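Local coordinates for protein Aureochrome1 (Vaucheria frigida, PDB 3UE6) that senses blue light through a flavin mononucleotide bound in a LOV domain of the PAS fold, probably as the switch of a light-controlled signalling protein, at residues A[34-39]-A[128-133]; A[49-54]-A[81-86]; A[110-115]-A[155-160]. All coordinates share one frame; numbering follows the deposited sequence.

Interaction 1: A[34-39]-A[128-133]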
loop_
_atom_site.group_PDB
_atom_site.type_symbol
_atom_site.label_atom_id
_atom_site.label_comp_id
_atom_site.label_asym_id
_atom_site.label_seq_id
_atom_site.Cartn_x
_atom_site.Cartn_y
_atom_site.Cartn_z
ATOM N N ASP A 34 -4.848 -0.400 13.135
ATOM C CA ASP A 34 -3.671 0.329 12.689
ATOM C C ASP A 34 -3.097 -0.498 11.546
ATOM O O ASP A 34 -3.132 -1.728 11.592
ATOM C CB ASP A 34 -2.654 0.461 13.832
ATOM C CG ASP A 34 -1.452 1.327 13.466
ATOM O OD1 ASP A 34 -1.026 2.144 14.316
ATOM O OD2 ASP A 34 -0.927 1.184 12.343
ATOM N N TYR A 35 -2.592 0.165 10.511
ATOM C CA TYR A 35 -2.045 -0.546 9.361
ATOM C C TYR A 35 -0.807 0.120 8.782
ATOM O O TYR A 35 -0.897 1.123 8.082
ATOM C CB TYR A 35 -3.114 -0.747 8.285
ATOM C CG TYR A 35 -3.825 -2.067 8.413
ATOM C CD1 TYR A 35 -3.107 -3.242 8.585
ATOM C CD2 TYR A 35 -5.210 -2.142 8.391
ATOM C CE1 TYR A 35 -3.747 -4.459 8.713
ATOM C CE2 TYR A 35 -5.860 -3.357 8.520
ATOM C CZ TYR A 35 -5.122 -4.511 8.681
ATOM O OH TYR A 35 -5.762 -5.722 8.810
ATOM N N SER A 36 0.347 -0.462 9.087
ATOM C CA SER A 36 1.630 0.033 8.615
ATOM C C SER A 36 1.569 0.469 7.153
ATOM O O SER A 36 2.191 1.458 6.761
ATOM C CB SER A 36 2.697 -1.049 8.798
ATOM O OG SER A 36 3.866 -0.744 8.062
ATOM N N LEU A 37 0.819 -0.283 6.357
ATOM C CA LEU A 37 0.686 -0.012 4.934
ATOM C C LEU A 37 -0.196 1.205 4.672
ATOM O O LEU A 37 0.151 2.080 3.879
ATOM C CB LEU A 37 0.101 -1.234 4.232
ATOM C CG LEU A 37 -0.341 -1.048 2.784
ATOM C CD1 LEU A 37 0.843 -0.690 1.894
ATOM C CD2 LEU A 37 -1.027 -2.313 2.293
ATOM N N VAL A 38 -1.342 1.243 5.342
ATOM C CA VAL A 38 -2.324 2.305 5.161
ATOM C C VAL A 38 -1.835 3.626 5.748
ATOM O O VAL A 38 -2.006 4.686 5.147
ATOM C CB VAL A 38 -3.666 1.920 5.814
ATOM C CG1 VAL A 38 -4.681 3.043 5.653
ATOM C CG2 VAL A 38 -4.190 0.611 5.219
ATOM N N LYS A 39 -1.226 3.553 6.927
ATOM C CA LYS A 39 -0.675 4.733 7.580
ATOM C C LYS A 39 0.400 5.361 6.691
ATOM O O LYS A 39 0.509 6.579 6.586
ATOM C CB LYS A 39 -0.097 4.361 8.950
ATOM C CG LYS A 39 -0.268 5.437 10.014
ATOM C CD LYS A 39 0.818 6.503 9.927
ATOM C CE LYS A 39 0.230 7.904 10.030
ATOM N NZ LYS A 39 -0.673 8.051 11.207
ATOM N N PHE A 128 10.581 7.430 2.915
ATOM C CA PHE A 128 10.272 6.413 3.916
ATOM C C PHE A 128 9.997 5.061 3.262
ATOM O O PHE A 128 9.390 4.988 2.190
ATOM C CB PHE A 128 9.083 6.835 4.787
ATOM C CG PHE A 128 8.614 5.762 5.752
ATOM C CD1 PHE A 128 9.236 5.589 6.982
ATOM C CD2 PHE A 128 7.536 4.947 5.439
ATOM C CE1 PHE A 128 8.801 4.612 7.874
ATOM C CE2 PHE A 128 7.100 3.971 6.324
ATOM C CZ PHE A 128 7.731 3.802 7.540
ATOM N N VAL A 129 10.448 3.994 3.915
ATOM C CA VAL A 129 10.251 2.641 3.411
ATOM C C VAL A 129 9.761 1.704 4.523
ATOM O O VAL A 129 10.202 1.798 5.670
ATOM C CB VAL A 129 11.546 2.083 2.765
ATOM C CG1 VAL A 129 12.720 2.156 3.732
ATOM C CG2 VAL A 129 11.335 0.662 2.281
ATOM N N ALA A 130 8.828 0.818 4.184
ATOM C CA ALA A 130 8.288 -0.137 5.149
ATOM C C ALA A 130 8.052 -1.506 4.527
ATOM O O ALA A 130 7.424 -1.621 3.473
ATOM C CB ALA A 130 6.999 0.393 5.770
ATOM N N GLY A 131 8.564 -2.540 5.189
ATOM C CA GLY A 131 8.375 -3.907 4.739
ATOM C C GLY A 131 7.028 -4.468 5.161
ATOM O O GLY A 131 6.541 -4.205 6.264
ATOM N N LEU A 132 6.416 -5.240 4.273
ATOM C CA LEU A 132 5.155 -5.898 4.569
ATOM C C LEU A 132 5.392 -7.400 4.677
ATOM O O LEU A 132 5.988 -7.999 3.786
ATOM C CB LEU A 132 4.133 -5.574 3.482
ATOM C CG LEU A 132 4.049 -4.081 3.162
ATOM C CD1 LEU A 132 3.160 -3.814 1.954
ATOM C CD2 LEU A 132 3.566 -3.307 4.381
ATOM N N ARG A 133 4.928 -8.006 5.768
ATOM C CA ARG A 133 5.213 -9.414 6.037
ATOM C C ARG A 133 3.958 -10.264 5.960
ATOM O O ARG A 133 2.854 -9.772 6.182
ATOM C CB ARG A 133 5.853 -9.571 7.414
ATOM C CG ARG A 133 7.167 -8.837 7.565
ATOM C CD ARG A 133 7.485 -8.577 9.019
ATOM N NE ARG A 133 8.641 -7.701 9.171
ATOM C CZ ARG A 133 9.902 -8.121 9.176
ATOM N NH1 ARG A 133 10.177 -9.413 9.035
ATOM N NH2 ARG A 133 10.890 -7.250 9.323
HETATM O O HOH W 1 6.069 -2.011 8.377
#
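In this LOV domain, S36 and L37 from the first turn of the N-terminal flanking helix pack against A130 and L132 on one face of the antiparallel PAS sheet. The apolar part of the contact is a leucine pair: L37 CD1 meets L132 CD1 at 3.9 Å, and L37 CB lies 4.0 Å from L132 CD2, so both branches of the strand leucine are used. The two side chains cross at about a right angle. L37 carries its CG anti to the backbone N (chi1 169°), which sends the isobutyl group out to the strand. Two residues back on the strand, S36 OG approaches the methyl of A130, with OG 4.0 Å from A130 CB, and its polar need is met by water instead. S36 OG donates to a water over 2.6 Å, and that water donates in turn to G131 O at 3.1 Å. The bridge ties the start of the helix to the strand backbone beside an otherwise apolar patch. Y35 is the N-cap residue, and its carbonyl O takes the first helical bond, from K39 N at 2.7 Å. On the strand, A130 and L132 alternate with V129 and G131, and the backbone of 128-133 is bonded to both strand 139-145 and, through V129 with T109, strand 109-116. Across the dimer, L37 also packs on F48 of the second subunit and its backbone N is bonded to Q45 OE1 of that subunit, while V38 reaches A130 of the second subunit, leaving helix 36-43 sandwiched between its own sheet and the neighbouring chain.

Interaction 2: A[49-54]-A[81-86]; sequences VITDAS and RNCRFL. With FMN (flavin mononucleotide), chain G.
C83 and V49 meet beside the benzenoid end of the flavin, C83 SG lying 4.1 Å from V49 CG2, with the methyl T51 CG2 slightly farther off at 4.4 Å from the same sulfur. The thiol lies against one face of the isoalloxazine, SG 3.6 Å from FMN C5A; a chi1 of -65°, with SG anti to the carbonyl carbon, turns it toward the strand and the ring. V49 CG2 approaches the flavin at C6, and T51 CG2 touches the dimethyl end, 3.5 Å from FMN C7M. The neighbours of C83 hold the ribityl-phosphate tail. N82 OD1 accepts from FMN O2' at 2.9 Å and from R84 N at 3.0 Å, the second bond forming an Asx turn, and it also lies over the centre of the R84 guanidinium. That guanidinium meets the phosphate with its edge: R84 NE donates to FMN O1P over 2.9 Å, almost straight at 174°, and R84 NH2 to FMN O2P over 2.6 Å. In the second shell, D57 positions both residues, its carboxylate forming a salt bridge with R84 NH1 and its carbonyl accepting from N82 ND2. The sequence N82-C83-R84-F85-L86, its last four residues forming a short 3-10 segment, is the flavin-binding signature of LOV domains, whose cysteine typically forms a covalent flavin adduct under blue light; here C83 is in the dark, unlinked state.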
loop_
_atom_site.group_PDB
_atom_site.type_symbol
_atom_site.label_atom_id
_atom_site.label_comp_id
_atom_site.label_asym_id
_atom_site.label_seq_id
_atom_site.Cartn_x
_atom_site.Cartn_y
_atom_site.Cartn_z
ATOM N N VAL A 49 5.403 3.982 -4.120
ATOM C CA VAL A 49 5.578 2.809 -4.964
ATOM C C VAL A 49 5.368 1.531 -4.153
ATOM O O VAL A 49 5.390 1.552 -2.920
ATOM C CB VAL A 49 6.974 2.777 -5.624
ATOM C CG1 VAL A 49 7.188 4.016 -6.491
ATOM C CG2 VAL A 49 8.053 2.680 -4.563
ATOM N N ILE A 50 5.147 0.426 -4.856
ATOM C CA ILE A 50 5.102 -0.890 -4.233
ATOM C C ILE A 50 6.107 -1.788 -4.940
ATOM O O ILE A 50 6.103 -1.885 -6.166
ATOM C CB ILE A 50 3.722 -1.550 -4.373
ATOM C CG1 ILE A 50 2.604 -0.601 -3.942
ATOM C CG2 ILE A 50 3.673 -2.835 -3.554
ATOM C CD1 ILE A 50 2.425 -0.501 -2.445
ATOM N N THR A 51 6.970 -2.441 -4.170
ATOM C CA THR A 51 7.917 -3.391 -4.738
ATOM C C THR A 51 7.554 -4.814 -4.343
ATOM O O THR A 51 6.877 -5.032 -3.340
ATOM C CB THR A 51 9.352 -3.091 -4.291
ATOM O OG1 THR A 51 9.475 -3.345 -2.886
ATOM C CG2 THR A 51 9.705 -1.645 -4.584
ATOM N N ASP A 52 8.005 -5.774 -5.142
ATOM C CA ASP A 52 7.808 -7.182 -4.839
ATOM C C ASP A 52 9.123 -7.789 -4.369
ATOM O O ASP A 52 10.049 -7.967 -5.161
ATOM C CB ASP A 52 7.299 -7.926 -6.073
ATOM C CG ASP A 52 6.753 -9.299 -5.745
ATOM O OD1 ASP A 52 7.234 -9.920 -4.773
ATOM O OD2 ASP A 52 5.835 -9.753 -6.461
ATOM N N ALA A 53 9.204 -8.104 -3.080
ATOM C CA ALA A 53 10.440 -8.626 -2.508
ATOM C C ALA A 53 10.760 -10.053 -2.962
ATOM O O ALA A 53 11.917 -10.470 -2.935
ATOM C CB ALA A 53 10.392 -8.549 -0.987
ATOM N N SER A 54 9.736 -10.796 -3.377
ATOM C CA SER A 54 9.915 -12.189 -3.787
ATOM C C SER A 54 10.549 -12.274 -5.168
ATOM O O SER A 54 11.090 -13.311 -5.555
ATOM C CB SER A 54 8.574 -12.927 -3.793
ATOM O OG SER A 54 7.742 -12.477 -4.851
ATOM N N ARG A 81 11.816 -2.364 -12.404
ATOM C CA ARG A 81 13.118 -1.793 -12.074
ATOM C C ARG A 81 13.256 -1.489 -10.579
ATOM O O ARG A 81 12.287 -1.106 -9.923
ATOM C CB ARG A 81 13.369 -0.514 -12.883
ATOM C CG ARG A 81 13.437 -0.702 -14.395
ATOM C CD ARG A 81 13.703 0.626 -15.102
ATOM N NE ARG A 81 15.028 1.162 -14.792
ATOM C CZ ARG A 81 15.439 2.387 -15.114
ATOM N NH1 ARG A 81 14.625 3.218 -15.750
ATOM N NH2 ARG A 81 16.665 2.786 -14.793
ATOM N N ASN A 82 14.463 -1.667 -10.046
ATOM C CA ASN A 82 14.772 -1.254 -8.678
ATOM C C ASN A 82 14.851 0.272 -8.575
ATOM O O ASN A 82 15.309 0.937 -9.502
ATOM C CB ASN A 82 16.082 -1.899 -8.210
ATOM C CG ASN A 82 16.416 -1.578 -6.763
ATOM O OD1 ASN A 82 16.937 -0.504 -6.454
ATOM N ND2 ASN A 82 16.122 -2.515 -5.869
ATOM N N CYS A 83 14.412 0.818 -7.445
ATOM C CA CYS A 83 14.269 2.265 -7.282
ATOM C C CYS A 83 15.582 3.032 -7.298
ATOM O O CYS A 83 15.589 4.263 -7.258
ATOM C CB CYS A 83 13.516 2.585 -5.986
ATOM S SG CYS A 83 11.811 2.018 -5.945
ATOM N N ARG A 84 16.695 2.310 -7.341
ATOM C CA ARG A 84 17.996 2.960 -7.261
ATOM C C ARG A 84 18.249 3.874 -8.456
ATOM O O ARG A 84 19.204 4.650 -8.454
ATOM C CB ARG A 84 19.118 1.930 -7.140
ATOM C CG ARG A 84 19.370 1.157 -8.416
ATOM C CD ARG A 84 20.581 0.258 -8.269
ATOM N NE ARG A 84 20.431 -0.681 -7.162
ATOM C CZ ARG A 84 19.877 -1.884 -7.274
ATOM N NH1 ARG A 84 19.415 -2.300 -8.444
ATOM N NH2 ARG A 84 19.781 -2.674 -6.216
ATOM N N PHE A 85 17.390 3.792 -9.468
ATOM C CA PHE A 85 17.552 4.618 -10.664
ATOM C C PHE A 85 17.291 6.093 -10.385
ATOM O O PHE A 85 17.531 6.943 -11.241
ATOM C CB PHE A 85 16.652 4.134 -11.803
ATOM C CG PHE A 85 15.182 4.284 -11.530
ATOM C CD1 PHE A 85 14.548 5.509 -11.681
ATOM C CD2 PHE A 85 14.425 3.190 -11.148
ATOM C CE1 PHE A 85 13.187 5.636 -11.437
ATOM C CE2 PHE A 85 13.068 3.310 -10.903
ATOM C CZ PHE A 85 12.449 4.536 -11.047
ATOM N N LEU A 86 16.797 6.390 -9.187
ATOM C CA LEU A 86 16.520 7.765 -8.794
ATOM C C LEU A 86 17.781 8.435 -8.280
ATOM O O LEU A 86 17.817 9.645 -8.079
ATOM C CB LEU A 86 15.434 7.805 -7.723
ATOM C CG LEU A 86 14.055 7.334 -8.164
ATOM C CD1 LEU A 86 13.107 7.270 -6.980
ATOM C CD2 LEU A 86 13.509 8.252 -9.240
HETATM N N1 FMN G . 16.224 4.878 -3.144
HETATM C C2 FMN G . 16.273 6.200 -3.533
HETATM O O2 FMN G . 17.363 6.753 -3.701
HETATM N N3 FMN G . 15.103 6.901 -3.733
HETATM C C4 FMN G . 13.884 6.289 -3.549
HETATM O O4 FMN G . 12.843 6.912 -3.729
HETATM C C4A FMN G . 13.832 4.957 -3.160
HETATM N N5 FMN G . 12.617 4.321 -2.970
HETATM C C5A FMN G . 12.577 2.999 -2.579
HETATM C C6 FMN G . 11.353 2.373 -2.391
HETATM C C7 FMN G . 11.297 1.041 -1.997
HETATM C C7M FMN G . 9.966 0.370 -1.795
HETATM C C8 FMN G . 12.476 0.335 -1.792
HETATM C C8M FMN G . 12.411 -1.100 -1.367
HETATM C C9 FMN G . 13.703 0.963 -1.980
HETATM C C9A FMN G . 13.758 2.299 -2.375
HETATM N N10 FMN G . 14.973 2.935 -2.580
HETATM C C10 FMN G . 15.011 4.256 -2.957
HETATM C "C1'" FMN G . 16.276 2.232 -2.351
HETATM C "C2'" FMN G . 16.805 1.465 -3.552
HETATM O "O2'" FMN G . 15.759 0.767 -4.180
HETATM C "C3'" FMN G . 17.878 0.494 -3.068
HETATM O "O3'" FMN G . 17.338 -0.417 -2.136
HETATM C "C4'" FMN G . 19.024 1.271 -2.430
HETATM O "O4'" FMN G . 19.613 2.096 -3.407
HETATM C "C5'" FMN G . 20.102 0.370 -1.836
HETATM O "O5'" FMN G . 20.314 -0.750 -2.667
HETATM P P FMN G . 21.595 -0.859 -3.638
HETATM O O1P FMN G . 21.493 0.247 -4.663
HETATM O O2P FMN G . 21.594 -2.190 -4.346
HETATM O O3P FMN G . 22.881 -0.713 -2.861
#

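Interaction 3: A[110-115]-A[155-160]; sequences SVCLLN and KLLVNE. With FMN (flavin mononucleotide), chain G.
C112 and L157 face each other with their CB atoms 4.0 Å apart, both bonds from CA directed across the gap between strand and helix. The cysteine keeps SG anti to its backbone nitrogen (chi1 -175°), and the sulfur comes alongside the leucine, C112 SG lying 4.0 Å from L157 CD1. V158, one residue on, meets the strand backbone rather than a side chain: its CG2 is 4.1 Å from C112 O. The contact thus packs the C-terminal helix 151-161, which by position corresponds to the J-alpha helix of other LOV domains, onto the outermost strand 109-116 of the PAS sheet. A154 and Q161 of the same helix also touch C112, and L157 extends the packing to L126 of the adjoining strand. V111 and L113 point the other way, into the side covered by helix 93-105, where L113 CD2 approaches FMN O2 at 3.5 Å. Farther along the strand the amide of N115 lies at the pyrimidine rim of the flavin. N115 OD1 accepts a nearly straight bond from FMN N3 (3.0 Å, 177°), while N115 ND2 makes a weak one to FMN O2 at 3.3 Å. N125 ND2 donates to N115 OD1 as well, giving that oxygen a second donor.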
loop_
_atom_site.group_PDB
_atom_site.type_symbol
_atom_site.label_atom_id
_atom_site.label_comp_id
_atom_site.label_asym_id
_atom_site.label_seq_id
_atom_site.Cartn_x
_atom_site.Cartn_y
_atom_site.Cartn_z
ATOM N N SER A 110 13.452 6.155 7.431
ATOM C CA SER A 110 13.338 7.222 6.457
ATOM C C SER A 110 14.676 7.932 6.325
ATOM O O SER A 110 15.410 8.092 7.304
ATOM C CB SER A 110 12.237 8.202 6.854
ATOM O OG SER A 110 12.413 8.663 8.178
ATOM N N VAL A 111 14.996 8.334 5.102
ATOM C CA VAL A 111 16.251 9.017 4.830
ATOM C C VAL A 111 16.025 10.184 3.884
ATOM O O VAL A 111 15.139 10.137 3.031
ATOM C CB VAL A 111 17.284 8.067 4.202
ATOM C CG1 VAL A 111 18.646 8.734 4.168
ATOM C CG2 VAL A 111 17.352 6.774 4.981
ATOM N N CYS A 112 16.827 11.230 4.041
ATOM C CA CYS A 112 16.793 12.362 3.131
ATOM C C CYS A 112 18.052 12.369 2.259
ATOM O O CYS A 112 19.167 12.535 2.759
ATOM C CB CYS A 112 16.663 13.672 3.911
ATOM S SG CYS A 112 16.455 15.134 2.866
ATOM N N LEU A 113 17.863 12.173 0.957
ATOM C CA LEU A 113 18.975 12.152 0.008
ATOM C C LEU A 113 18.640 12.865 -1.304
ATOM O O LEU A 113 17.467 13.053 -1.642
ATOM C CB LEU A 113 19.445 10.718 -0.272
ATOM C CG LEU A 113 18.447 9.568 -0.460
ATOM C CD1 LEU A 113 17.167 9.990 -1.163
ATOM C CD2 LEU A 113 19.113 8.421 -1.205
ATOM N N LEU A 114 19.681 13.256 -2.036
ATOM C CA LEU A 114 19.517 13.863 -3.349
ATOM C C LEU A 114 19.104 12.818 -4.382
ATOM O O LEU A 114 19.809 11.831 -4.596
ATOM C CB LEU A 114 20.824 14.513 -3.796
ATOM C CG LEU A 114 20.697 15.516 -4.941
ATOM C CD1 LEU A 114 19.842 16.684 -4.493
ATOM C CD2 LEU A 114 22.074 15.990 -5.397
ATOM N N ASN A 115 17.958 13.041 -5.018
ATOM C CA ASN A 115 17.506 12.186 -6.111
ATOM C C ASN A 115 17.435 12.929 -7.445
ATOM O O ASN A 115 17.452 14.160 -7.487
ATOM C CB ASN A 115 16.146 11.554 -5.793
ATOM C CG ASN A 115 16.258 10.336 -4.904
ATOM O OD1 ASN A 115 15.245 9.771 -4.485
ATOM N ND2 ASN A 115 17.490 9.924 -4.607
ATOM N N LYS A 155 18.642 20.541 5.049
ATOM C CA LYS A 155 19.831 20.811 5.852
ATOM C C LYS A 155 19.621 20.286 7.271
ATOM O O LYS A 155 20.493 19.638 7.850
ATOM C CB LYS A 155 20.145 22.309 5.882
ATOM C CG LYS A 155 20.505 22.927 4.530
ATOM C CD LYS A 155 20.855 24.405 4.693
ATOM C CE LYS A 155 21.260 25.065 3.381
ATOM N NZ LYS A 155 21.561 26.518 3.549
ATOM N N LEU A 156 18.445 20.563 7.819
ATOM C CA LEU A 156 18.082 20.094 9.146
ATOM C C LEU A 156 18.088 18.569 9.200
ATOM O O LEU A 156 18.689 17.969 10.096
ATOM C CB LEU A 156 16.699 20.627 9.524
ATOM C CG LEU A 156 16.331 20.624 11.008
ATOM C CD1 LEU A 156 17.050 21.749 11.731
ATOM C CD2 LEU A 156 14.829 20.757 11.173
ATOM N N LEU A 157 17.416 17.949 8.237
ATOM C CA LEU A 157 17.282 16.496 8.208
ATOM C C LEU A 157 18.621 15.785 8.067
ATOM O O LEU A 157 18.846 14.743 8.679
ATOM C CB LEU A 157 16.354 16.071 7.071
ATOM C CG LEU A 157 14.889 16.472 7.235
ATOM C CD1 LEU A 157 14.093 16.121 5.991
ATOM C CD2 LEU A 157 14.300 15.792 8.463
ATOM N N VAL A 158 19.509 16.351 7.259
ATOM C CA VAL A 158 20.804 15.730 6.998
ATOM C C VAL A 158 21.735 15.851 8.194
ATOM O O VAL A 158 22.488 14.927 8.499
ATOM C CB VAL A 158 21.483 16.315 5.748
ATOM C CG1 VAL A 158 22.956 15.930 5.712
ATOM C CG2 VAL A 158 20.772 15.847 4.488
ATOM N N ASN A 159 21.679 16.992 8.873
ATOM C CA ASN A 159 22.486 17.187 10.069
ATOM C C ASN A 159 22.088 16.242 11.196
ATOM O O ASN A 159 22.914 15.887 12.036
ATOM C CB ASN A 159 22.438 18.643 10.540
ATOM C CG ASN A 159 23.278 19.562 9.674
ATOM O OD1 ASN A 159 22.934 20.727 9.468
ATOM N ND2 ASN A 159 24.382 19.040 9.153
ATOM N N GLU A 160 20.824 15.829 11.207
ATOM C CA GLU A 160 20.361 14.854 12.186
ATOM C C GLU A 160 20.853 13.463 11.818
ATOM O O GLU A 160 21.402 12.746 12.656
ATOM C CB GLU A 160 18.835 14.871 12.311
ATOM C CG GLU A 160 18.319 15.815 13.388
ATOM C CD GLU A 160 18.787 15.419 14.776
ATOM O OE1 GLU A 160 18.627 14.235 15.144
ATOM O OE2 GLU A 160 19.323 16.286 15.497
HETATM N N1 FMN G . 16.224 4.878 -3.144
HETATM C C2 FMN G . 16.273 6.200 -3.533
HETATM O O2 FMN G . 17.363 6.753 -3.701
HETATM N N3 FMN G . 15.103 6.901 -3.733
HETATM C C4 FMN G . 13.884 6.289 -3.549
HETATM O O4 FMN G . 12.843 6.912 -3.729
HETATM C C4A FMN G . 13.832 4.957 -3.160
HETATM N N5 FMN G . 12.617 4.321 -2.970
HETATM C C5A FMN G . 12.577 2.999 -2.579
HETATM C C6 FMN G . 11.353 2.373 -2.391
HETATM C C7 FMN G . 11.297 1.041 -1.997
HETATM C C7M FMN G . 9.966 0.370 -1.795
HETATM C C8 FMN G . 12.476 0.335 -1.792
HETATM C C8M FMN G . 12.411 -1.100 -1.367
HETATM C C9 FMN G . 13.703 0.963 -1.980
HETATM C C9A FMN G . 13.758 2.299 -2.375
HETATM N N10 FMN G . 14.973 2.935 -2.580
HETATM C C10 FMN G . 15.011 4.256 -2.957
HETATM C "C1'" FMN G . 16.276 2.232 -2.351
HETATM C "C2'" FMN G . 16.805 1.465 -3.552
HETATM O "O2'" FMN G . 15.759 0.767 -4.180
HETATM C "C3'" FMN G . 17.878 0.494 -3.068
HETATM O "O3'" FMN G . 17.338 -0.417 -2.136
HETATM C "C4'" FMN G . 19.024 1.271 -2.430
HETATM O "O4'" FMN G . 19.613 2.096 -3.407
HETATM C "C5'" FMN G . 20.102 0.370 -1.836
HETATM O "O5'" FMN G . 20.314 -0.750 -2.667
HETATM P P FMN G . 21.595 -0.859 -3.638
HETATM O O1P FMN G . 21.493 0.247 -4.663
HETATM O O2P FMN G . 21.594 -2.190 -4.346
HETATM O O3P FMN G . 22.881 -0.713 -2.861
#

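In the fold
From the N terminus, helix 36-43 runs into strand 48-52, and interaction 1 does not close until strand 122-133, enclosing the pocket residues of interaction 2 and N115. Interaction 2 is nested inside that long loop, tying strand 48-52 to the segment before helix 93-105. Interaction 3 opens after interaction 2 has closed, so these two are in series, but it ends beyond interaction 1 and therefore crosses it. Interactions 2 and 3 lie on opposite sides of the chain's centre, share the flavin, and touch where L86 O meets N115 CB. Interactions 1 and 3 touch between F128 and S110 on neighbouring strands, so the single sheet links both terminal helices to the cofactor site.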